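Local coordinates for protein beta-galactosidase (Bacillus circulans subsp. alkalophilus, PDB 3TTY) that catalyses the hydrolysis of beta-galactosides, releasing terminal galactose, with its active site in a TIM barrel, at residues P119-Y124 against H146-Y151; G83-W88 against D95-D100; C115-T120 against R222-D227. All blocks are in the same frame, centred on the assembly; numbering follows the deposited sequence.

Interaction 1. Residues P119-Y124 against H146-Y151; sequences PTYRKY and HVSNEY. With GLA (alpha-D-galactopyranose), chain H.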
loop_
_atom_site.group_PDB
_atom_site.type_symbol
_atom_site.label_atom_id
_atom_site.label_comp_id
_atom_site.label_asym_id
_atom_site.label_seq_id
_atom_site.Cartn_x
_atom_site.Cartn_y
_atom_site.Cartn_z
ATOM N N PRO A 119 22.103 21.387 17.321
ATOM C CA PRO A 119 22.995 22.481 17.716
ATOM C C PRO A 119 23.745 23.055 16.511
ATOM O O PRO A 119 23.992 24.261 16.437
ATOM C CB PRO A 119 23.980 21.812 18.693
ATOM C CG PRO A 119 23.342 20.517 19.083
ATOM C CD PRO A 119 22.475 20.100 17.938
ATOM N N THR A 120 24.119 22.203 15.573
ATOM C CA THR A 120 24.829 22.688 14.398
ATOM C C THR A 120 23.943 23.572 13.534
ATOM O O THR A 120 24.316 24.688 13.191
ATOM C CB THR A 120 25.401 21.548 13.574
ATOM O OG1 THR A 120 26.410 20.898 14.350
ATOM C CG2 THR A 120 26.001 22.081 12.274
ATOM N N TYR A 121 22.755 23.081 13.215
ATOM C CA TYR A 121 21.814 23.838 12.403
ATOM C C TYR A 121 21.461 25.195 13.025
ATOM O O TYR A 121 21.419 26.214 12.337
ATOM C CB TYR A 121 20.545 23.024 12.174
ATOM C CG TYR A 121 19.483 23.783 11.420
ATOM C CD1 TYR A 121 19.621 24.042 10.071
ATOM C CD2 TYR A 121 18.340 24.236 12.059
ATOM C CE1 TYR A 121 18.654 24.728 9.375
ATOM C CE2 TYR A 121 17.368 24.938 11.370
ATOM C CZ TYR A 121 17.535 25.184 10.031
ATOM O OH TYR A 121 16.576 25.880 9.335
ATOM N N ARG A 122 21.184 25.208 14.322
ATOM C CA ARG A 122 20.825 26.454 14.979
ATOM C C ARG A 122 22.001 27.424 15.001
ATOM O O ARG A 122 21.818 28.615 14.777
ATOM C CB ARG A 122 20.278 26.211 16.381
ATOM C CG ARG A 122 18.890 25.593 16.369
ATOM C CD ARG A 122 18.136 25.936 17.634
ATOM N NE ARG A 122 16.910 25.158 17.781
ATOM C CZ ARG A 122 15.992 25.390 18.716
ATOM N NH1 ARG A 122 16.174 26.389 19.577
ATOM N NH2 ARG A 122 14.893 24.632 18.787
ATOM N N LYS A 123 23.204 26.908 15.242
ATOM C CA LYS A 123 24.419 27.732 15.199
ATOM C C LYS A 123 24.619 28.419 13.843
ATOM O O LYS A 123 24.753 29.636 13.771
ATOM C CB LYS A 123 25.665 26.907 15.569
ATOM C CG LYS A 123 26.978 27.664 15.478
ATOM C CD LYS A 123 28.143 26.794 15.929
ATOM C CE LYS A 123 29.487 27.460 15.640
ATOM N NZ LYS A 123 30.654 26.586 16.036
ATOM N N TYR A 124 24.628 27.655 12.760
ATOM C CA TYR A 124 24.937 28.270 11.465
ATOM C C TYR A 124 23.759 28.995 10.816
ATOM O O TYR A 124 23.953 29.953 10.070
ATOM C CB TYR A 124 25.575 27.256 10.519
ATOM C CG TYR A 124 26.926 26.817 11.009
ATOM C CD1 TYR A 124 27.993 27.710 11.033
ATOM C CD2 TYR A 124 27.136 25.519 11.473
ATOM C CE1 TYR A 124 29.241 27.324 11.488
ATOM C CE2 TYR A 124 28.393 25.118 11.934
ATOM C CZ TYR A 124 29.440 26.030 11.943
ATOM O OH TYR A 124 30.690 25.658 12.402
ATOM N N HIS A 146 12.330 36.559 4.158
ATOM C CA HIS A 146 11.704 35.272 3.891
ATOM C C HIS A 146 12.560 34.218 4.610
ATOM O O HIS A 146 13.529 33.682 4.051
ATOM C CB HIS A 146 11.646 35.088 2.360
ATOM C CG HIS A 146 11.143 33.755 1.885
ATOM N ND1 HIS A 146 11.601 32.554 2.385
ATOM C CD2 HIS A 146 10.286 33.444 0.886
ATOM C CE1 HIS A 146 11.024 31.560 1.730
ATOM N NE2 HIS A 146 10.221 32.069 0.815
ATOM N N VAL A 147 12.207 33.948 5.866
ATOM C CA VAL A 147 12.984 33.039 6.716
ATOM C C VAL A 147 12.845 31.598 6.273
ATOM O O VAL A 147 11.722 31.077 6.162
ATOM C CB VAL A 147 12.552 33.124 8.190
ATOM C CG1 VAL A 147 13.201 31.998 9.005
ATOM C CG2 VAL A 147 12.888 34.496 8.762
ATOM N N SER A 148 13.981 30.954 6.008
ATOM C CA SER A 148 13.973 29.547 5.621
ATOM C C SER A 148 13.038 29.357 4.412
ATOM O O SER A 148 12.960 30.221 3.540
ATOM C CB SER A 148 13.524 28.685 6.812
ATOM O OG SER A 148 13.784 27.307 6.604
ATOM N N ASN A 149 12.350 28.221 4.370
ATOM C CA ASN A 149 11.348 27.935 3.359
ATOM C C ASN A 149 10.510 26.741 3.803
ATOM O O ASN A 149 11.059 25.702 4.180
ATOM C CB ASN A 149 11.991 27.630 2.006
ATOM C CG ASN A 149 10.971 27.613 0.879
ATOM O OD1 ASN A 149 10.381 28.638 0.552
ATOM N ND2 ASN A 149 10.752 26.445 0.288
ATOM N N GLU A 150 9.190 26.899 3.755
ATOM C CA GLU A 150 8.246 25.856 4.175
ATOM C C GLU A 150 8.759 24.924 5.298
ATOM O O GLU A 150 9.036 23.745 5.065
ATOM C CB GLU A 150 7.771 25.024 2.969
ATOM C CG GLU A 150 7.010 25.807 1.910
ATOM C CD GLU A 150 6.189 24.913 0.977
ATOM O OE1 GLU A 150 6.547 23.721 0.792
ATOM O OE2 GLU A 150 5.172 25.405 0.434
ATOM N N TYR A 151 8.900 25.462 6.506
ATOM C CA TYR A 151 9.143 24.634 7.685
ATOM C C TYR A 151 8.144 23.464 7.768
ATOM O O TYR A 151 6.954 23.626 7.507
ATOM C CB TYR A 151 9.000 25.480 8.938
ATOM C CG TYR A 151 10.144 26.420 9.249
ATOM C CD1 TYR A 151 11.356 25.932 9.686
ATOM C CD2 TYR A 151 9.984 27.802 9.156
ATOM C CE1 TYR A 151 12.394 26.776 10.003
ATOM C CE2 TYR A 151 11.022 28.670 9.484
ATOM C CZ TYR A 151 12.222 28.141 9.911
ATOM O OH TYR A 151 13.270 28.966 10.244
HETATM C C1 GLA H . 6.618 24.973 -2.495
HETATM C C2 GLA H . 8.063 25.495 -2.295
HETATM C C3 GLA H . 8.688 26.042 -3.590
HETATM C C4 GLA H . 8.454 25.015 -4.687
HETATM C C5 GLA H . 6.959 24.692 -4.776
HETATM C C6 GLA H . 6.742 23.715 -5.938
HETATM O O1 GLA H . 5.619 25.982 -2.723
HETATM O O2 GLA H . 8.087 26.512 -1.307
HETATM O O3 GLA H . 10.104 26.252 -3.456
HETATM O O4 GLA H . 9.170 23.847 -4.304
HETATM O O5 GLA H . 6.547 24.044 -3.567
HETATM O O6 GLA H . 5.356 23.686 -6.305
HETATM O O HOH W 1 15.867 27.954 10.743
#
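Across this buried contact Tyr121 meets Ser148 and Tyr151, two residues of the loop that carries part of the galactose pocket. Pro119 and Thr120 begin the helix, and their carbonyls accept the backbone N-H groups of Lys123 and Tyr124. Tyr121 follows and carries the contact. Its CG stands anti to the backbone N (chi1 176°), which sends the ring away from the helix and points OH at the loop. Tyr121 OH lies 4.2 Å from Ser148 OG and 4.3 Å from Tyr151 CE1, a loose approach with no direct hydrogen bond. A water links the two tyrosine hydroxyls, hydrogen-bonded to Tyr121 OH at 2.6 Å and to Tyr151 OH at 2.8 Å. It lies at the edge of the Tyr151 ring, in its plane. Ser148 OG instead sits above one face of that ring, toward the rim. The Tyr121 hydroxyl is also bonded to Thr82 O, so both a water and a carbonyl hold it.

The loop's own work is on the sugar. Asn149 ND2 donates to O2 of the galactose at 3.1 Å with an angle of 154°. Glu150 OE2 is 3.2 Å from the sugar O1. An Asn-Glu pair at the end of the fourth barrel strand is consistent with the acid/base position of related glycosidases. Asn252 bonds both Asn149 OD1 and Glu150 N, and so helps to position the pair. Tyr121 meets the residues on either side of Asn149 and Glu150 in the chain, and so lies one layer out from the sugar. The loop leaves strand 142-146 of the barrel beside strand 249-253, while helix 119-135 lies near Trp47 of helix 47-50 and near helix 215-243.

Interaction 2. Residues G83-W88 against D95-D100; sequences GAHPAW and DVLRVD
His85 packs against Val96 and Leu97 within the long excursion that follows the third strand, 75-79, of the TIM barrel. Residues 83-88 run into the short helix 87-92. The chain then turns back through residues 95-100, so the contact holds together the chain before and after helix 87-92.

His85 has the largest buried share. Its CG lies between the backbone N and the carbonyl carbon (chi1 58°), and this turns the imidazole toward the returning chain. Val96 comes from the opposite direction. Its CG1 methyl sits over the centre of one ring face, 3.3 Å from the centroid of the His85 ring and 14° off the normal. This is a CH-pi contact. Within the ring, Val96 CG1 is nearest His85 CE1, at 3.3 Å, and almost as near His85 ND1, at 3.4 Å. His85 CG and CD2 lie a little farther from the methyl. The unusual shortness of the contact is doubtful, because the Val96 chi1 of 122° is far from a staggered value.

Leu97 buries less. Its side chain meets that of His85 at about a right angle. CD2 approaches the ring obliquely, near CE1 and NE2. Both aliphatic partners also touch helix 87-92, Val96 on Met89 and Leu97 on Ala90.

No hydrogen bond crosses between the two segments. His85 ND1, the nitrogen nearer the backbone, is hydrogen-bonded to Ser114 OG, which limits rotation of the ring. Ala84 packs on Trp187 of a second subunit, and Ala87 on Phe191 of that subunit, so this loop also takes part in the assembly. At the far end of the imidazole, His85 NE2 lies 3.6 Å from Leu97 CD2.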
loop_
_atom_site.group_PDB
_atom_site.type_symbol
_atom_site.label_atom_id
_atom_site.label_comp_id
_atom_site.label_asym_id
_atom_site.label_seq_id
_atom_site.Cartn_x
_atom_site.Cartn_y
_atom_site.Cartn_z
ATOM N N GLY A 83 16.436 26.921 4.297
ATOM C CA GLY A 83 15.510 25.827 4.034
ATOM C C GLY A 83 16.168 24.545 3.528
ATOM O O GLY A 83 15.528 23.507 3.452
ATOM N N ALA A 84 17.442 24.616 3.159
ATOM C CA ALA A 84 18.176 23.425 2.752
ATOM C C ALA A 84 19.641 23.621 3.102
ATOM O O ALA A 84 20.271 24.560 2.610
ATOM C CB ALA A 84 18.020 23.165 1.252
ATOM N N HIS A 85 20.170 22.747 3.961
ATOM C CA HIS A 85 21.540 22.874 4.428
ATOM C C HIS A 85 22.532 22.343 3.391
ATOM O O HIS A 85 22.141 21.654 2.470
ATOM C CB HIS A 85 21.710 22.186 5.795
ATOM C CG HIS A 85 21.346 20.733 5.805
ATOM N ND1 HIS A 85 20.282 20.236 6.524
ATOM C CD2 HIS A 85 21.915 19.664 5.190
ATOM C CE1 HIS A 85 20.204 18.928 6.350
ATOM N NE2 HIS A 85 21.184 18.557 5.543
ATOM N N PRO A 86 23.814 22.707 3.517
ATOM C CA PRO A 86 24.845 22.247 2.574
ATOM C C PRO A 86 25.234 20.777 2.744
ATOM O O PRO A 86 25.225 20.245 3.852
ATOM C CB PRO A 86 26.044 23.142 2.899
ATOM C CG PRO A 86 25.450 24.369 3.507
ATOM C CD PRO A 86 24.280 23.848 4.326
ATOM N N ALA A 87 25.596 20.130 1.642
ATOM C CA ALA A 87 26.046 18.743 1.689
ATOM C C ALA A 87 27.221 18.554 2.653
ATOM O O ALA A 87 27.306 17.524 3.324
ATOM C CB ALA A 87 26.407 18.245 0.293
ATOM N N TRP A 88 28.123 19.536 2.730
ATOM C CA TRP A 88 29.272 19.424 3.645
ATOM C C TRP A 88 28.832 19.474 5.101
ATOM O O TRP A 88 29.476 18.904 5.981
ATOM C CB TRP A 88 30.337 20.499 3.380
ATOM C CG TRP A 88 29.910 21.918 3.692
ATOM C CD1 TRP A 88 29.523 22.870 2.790
ATOM C CD2 TRP A 88 29.857 22.551 4.985
ATOM N NE1 TRP A 88 29.214 24.043 3.440
ATOM C CE2 TRP A 88 29.417 23.875 4.784
ATOM C CE3 TRP A 88 30.143 22.128 6.287
ATOM C CZ2 TRP A 88 29.256 24.779 5.839
ATOM C CZ3 TRP A 88 29.971 23.027 7.337
ATOM C CH2 TRP A 88 29.533 24.332 7.105
ATOM N N ASP A 95 24.385 15.649 13.035
ATOM C CA ASP A 95 23.314 16.071 13.962
ATOM C C ASP A 95 22.319 16.982 13.247
ATOM O O ASP A 95 21.228 17.255 13.723
ATOM C CB ASP A 95 23.884 16.781 15.207
ATOM C CG ASP A 95 24.455 18.158 14.891
ATOM O OD1 ASP A 95 25.649 18.244 14.541
ATOM O OD2 ASP A 95 23.708 19.152 14.993
ATOM N N VAL A 96 22.702 17.442 12.075
ATOM C CA VAL A 96 21.844 18.301 11.280
ATOM C C VAL A 96 20.742 17.486 10.590
ATOM O O VAL A 96 19.691 18.010 10.232
ATOM C CB VAL A 96 22.717 19.091 10.293
ATOM C CG1 VAL A 96 22.305 18.846 8.848
ATOM C CG2 VAL A 96 22.737 20.562 10.679
ATOM N N LEU A 97 20.965 16.180 10.480
ATOM C CA LEU A 97 20.077 15.304 9.726
ATOM C C LEU A 97 18.998 14.663 10.602
ATOM O O LEU A 97 19.244 14.303 11.764
ATOM C CB LEU A 97 20.892 14.216 9.042
ATOM C CG LEU A 97 21.911 14.653 7.988
ATOM C CD1 LEU A 97 22.878 13.514 7.690
ATOM C CD2 LEU A 97 21.232 15.138 6.704
ATOM N N ARG A 98 17.809 14.492 10.032
ATOM C CA ARG A 98 16.685 13.944 10.784
ATOM C C ARG A 98 16.718 12.420 10.882
ATOM O O ARG A 98 17.424 11.744 10.126
ATOM C CB ARG A 98 15.354 14.399 10.178
ATOM C CG ARG A 98 15.042 15.850 10.456
ATOM C CD ARG A 98 13.719 16.273 9.884
ATOM N NE ARG A 98 13.528 17.713 10.051
ATOM C CZ ARG A 98 12.520 18.400 9.518
ATOM N NH1 ARG A 98 11.601 17.786 8.772
ATOM N NH2 ARG A 98 12.441 19.707 9.709
ATOM N N VAL A 99 15.977 11.904 11.857
ATOM C CA VAL A 99 15.648 10.499 11.935
ATOM C C VAL A 99 14.150 10.402 11.642
ATOM O O VAL A 99 13.338 11.160 12.199
ATOM C CB VAL A 99 16.021 9.928 13.305
ATOM C CG1 VAL A 99 15.316 8.603 13.564
ATOM C CG2 VAL A 99 17.520 9.752 13.372
ATOM N N ASP A 100 13.779 9.518 10.721
ATOM C CA ASP A 100 12.402 9.520 10.265
ATOM C C ASP A 100 11.458 8.688 11.132
ATOM O O ASP A 100 11.856 8.051 12.109
ATOM C CB ASP A 100 12.295 9.145 8.780
ATOM C CG ASP A 100 12.756 7.728 8.489
ATOM O OD1 ASP A 100 12.571 6.839 9.349
ATOM O OD2 ASP A 100 13.303 7.503 7.385
#

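Interaction 3. Residues C115-T120 against R222-D227; sequences CPNSPT and RRFQSD. With ZN (zinc ion), chain G.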
loop_
_atom_site.group_PDB
_atom_site.type_symbol
_atom_site.label_atom_id
_atom_site.label_comp_id
_atom_site.label_asym_id
_atom_site.label_seq_id
_atom_site.Cartn_x
_atom_site.Cartn_y
_atom_site.Cartn_z
ATOM N N CYS A 115 17.204 18.894 11.424
ATOM C CA CYS A 115 16.643 18.641 12.745
ATOM C C CYS A 115 16.494 19.976 13.466
ATOM O O CYS A 115 17.469 20.709 13.621
ATOM C CB CYS A 115 17.514 17.679 13.557
ATOM S SG CYS A 115 17.166 17.755 15.329
ATOM N N PRO A 116 15.268 20.300 13.903
ATOM C CA PRO A 116 15.000 21.605 14.514
ATOM C C PRO A 116 15.616 21.702 15.908
ATOM O O PRO A 116 15.674 22.778 16.482
ATOM C CB PRO A 116 13.474 21.638 14.603
ATOM C CG PRO A 116 13.096 20.213 14.748
ATOM C CD PRO A 116 14.083 19.427 13.925
ATOM N N ASN A 117 16.078 20.581 16.442
ATOM C CA ASN A 117 16.741 20.592 17.733
ATOM C C ASN A 117 18.238 20.381 17.604
ATOM O O ASN A 117 18.896 19.963 18.551
ATOM C CB ASN A 117 16.115 19.561 18.672
ATOM C CG ASN A 117 14.827 20.061 19.282
ATOM O OD1 ASN A 117 14.807 21.116 19.918
ATOM N ND2 ASN A 117 13.733 19.337 19.053
ATOM N N SER A 118 18.769 20.696 16.426
ATOM C CA SER A 118 20.179 20.472 16.118
ATOM C C SER A 118 21.071 21.652 16.509
ATOM O O SER A 118 20.848 22.781 16.085
ATOM C CB SER A 118 20.340 20.157 14.631
ATOM O OG SER A 118 21.670 20.369 14.199
ATOM N N PRO A 119 22.103 21.387 17.321
ATOM C CA PRO A 119 22.995 22.481 17.716
ATOM C C PRO A 119 23.745 23.055 16.511
ATOM O O PRO A 119 23.992 24.261 16.437
ATOM C CB PRO A 119 23.980 21.812 18.693
ATOM C CG PRO A 119 23.342 20.517 19.083
ATOM C CD PRO A 119 22.475 20.100 17.938
ATOM N N THR A 120 24.119 22.203 15.573
ATOM C CA THR A 120 24.829 22.688 14.398
ATOM C C THR A 120 23.943 23.572 13.534
ATOM O O THR A 120 24.316 24.688 13.191
ATOM C CB THR A 120 25.401 21.548 13.574
ATOM O OG1 THR A 120 26.410 20.898 14.350
ATOM C CG2 THR A 120 26.001 22.081 12.274
ATOM N N ARG A 222 3.579 16.132 18.653
ATOM C CA ARG A 222 3.255 17.035 17.562
ATOM C C ARG A 222 3.292 18.496 18.027
ATOM O O ARG A 222 3.818 19.360 17.319
ATOM C CB ARG A 222 1.916 16.649 16.915
ATOM C CG ARG A 222 2.022 15.403 16.040
ATOM C CD ARG A 222 0.718 14.618 15.931
ATOM N NE ARG A 222 0.856 13.470 15.027
ATOM C CZ ARG A 222 1.449 12.319 15.355
ATOM N NH1 ARG A 222 1.958 12.151 16.572
ATOM N NH2 ARG A 222 1.541 11.335 14.466
ATOM N N ARG A 223 2.779 18.782 19.226
ATOM C CA ARG A 223 2.933 20.132 19.772
ATOM C C ARG A 223 4.418 20.494 19.827
ATOM O O ARG A 223 4.826 21.572 19.409
ATOM C CB ARG A 223 2.332 20.248 21.173
ATOM C CG ARG A 223 0.857 19.982 21.263
ATOM C CD ARG A 223 0.366 20.012 22.708
ATOM N NE ARG A 223 -1.065 20.312 22.774
ATOM C CZ ARG A 223 -1.959 19.641 23.491
ATOM N NH1 ARG A 223 -1.586 18.605 24.237
ATOM N NH2 ARG A 223 -3.240 20.010 23.457
ATOM N N PHE A 224 5.212 19.565 20.348
ATOM C CA PHE A 224 6.635 19.763 20.590
ATOM C C PHE A 224 7.415 20.023 19.300
ATOM O O PHE A 224 8.196 20.980 19.199
ATOM C CB PHE A 224 7.181 18.532 21.335
ATOM C CG PHE A 224 8.675 18.413 21.311
ATOM C CD1 PHE A 224 9.472 19.370 21.920
ATOM C CD2 PHE A 224 9.280 17.337 20.695
ATOM C CE1 PHE A 224 10.859 19.265 21.895
ATOM C CE2 PHE A 224 10.662 17.223 20.658
ATOM C CZ PHE A 224 11.455 18.190 21.261
ATOM N N GLN A 225 7.207 19.157 18.311
ATOM C CA GLN A 225 7.827 19.321 16.996
ATOM C C GLN A 225 7.457 20.667 16.372
ATOM O O GLN A 225 8.309 21.388 15.862
ATOM C CB GLN A 225 7.421 18.164 16.080
ATOM C CG GLN A 225 8.182 16.864 16.375
ATOM C CD GLN A 225 9.661 17.007 16.100
ATOM O OE1 GLN A 225 10.075 17.135 14.949
ATOM N NE2 GLN A 225 10.469 17.006 17.154
ATOM N N SER A 226 6.178 21.009 16.438
ATOM C CA SER A 226 5.723 22.293 15.954
ATOM C C SER A 226 6.434 23.420 16.721
ATOM O O SER A 226 7.012 24.307 16.099
ATOM C CB SER A 226 4.207 22.386 16.056
ATOM O OG SER A 226 3.734 23.596 15.498
ATOM N N ASP A 227 6.431 23.363 18.057
ATOM C CA ASP A 227 7.140 24.359 18.865
ATOM C C ASP A 227 8.628 24.468 18.497
ATOM O O ASP A 227 9.158 25.569 18.445
ATOM C CB ASP A 227 7.025 24.075 20.376
ATOM C CG ASP A 227 5.637 24.327 20.930
ATOM O OD1 ASP A 227 4.719 24.635 20.139
ATOM O OD2 ASP A 227 5.451 24.199 22.166
HETATM ZN ZN ZN G . 15.690 15.855 15.769
#
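Asn117 and Phe224 make the closest approach between the zinc-bearing turn and helix 215-243. This part is van der Waals packing. Asn117 ND2 is 3.4 Å from Phe224 CZ, and it comes to the ring obliquely. The amide and ring planes are 12° apart, so the two flat groups run almost parallel. Phe224 reaches the turn because its CG is anti to the backbone N (chi1 164°). Pro116 CG rests more loosely near Gln225 OE1, at 4.3 Å.

Hydrogen bonds stay within each side or lead outside. Cys115 to Ser118 form a type I beta turn, with Ser118 N bonded to Cys115 O at 3.1 Å. Asn117 N gives a weak bond to Cys115 SG at 3.2 Å.

Metal coordination belongs to the turn alone. Cys115 SG binds the zinc ion at 2.4 Å, with Cys155, Cys157 and Cys160 as the other ligands. The weak N-H bond to the thiolate would probably ease some of its negative charge. The contact itself is nonbonded packing, so the tie between helix 215-243 and the zinc site runs mainly through the hydrogen bond of Gln225 OE1 to Cys155 N.

In the fold
All three contacts are small, and none has a direct hydrogen bond between its segments. Every touching residue is buried in interactions 1 and 2, whereas Asn117 of interaction 3 is partly exposed. Interactions 1 and 3 share the start of helix 119-135, which follows helix 87-92 of interaction 2. Asp95 joins them by hydrogen bonds, OD1 to Thr120 OG1 and OD2 to Ser118 OG. Arg122 NE of interaction 1 is hydrogen-bonded to Pro116 O of interaction 3. Chemistry changes with place. Interaction 1, nearest the sugar, is bridged by water between tyrosines. Interaction 2 is a CH-pi contact, with neighbouring residues touching another subunit. Interaction 3 lies at the four-cysteine zinc site and packs amide against ring.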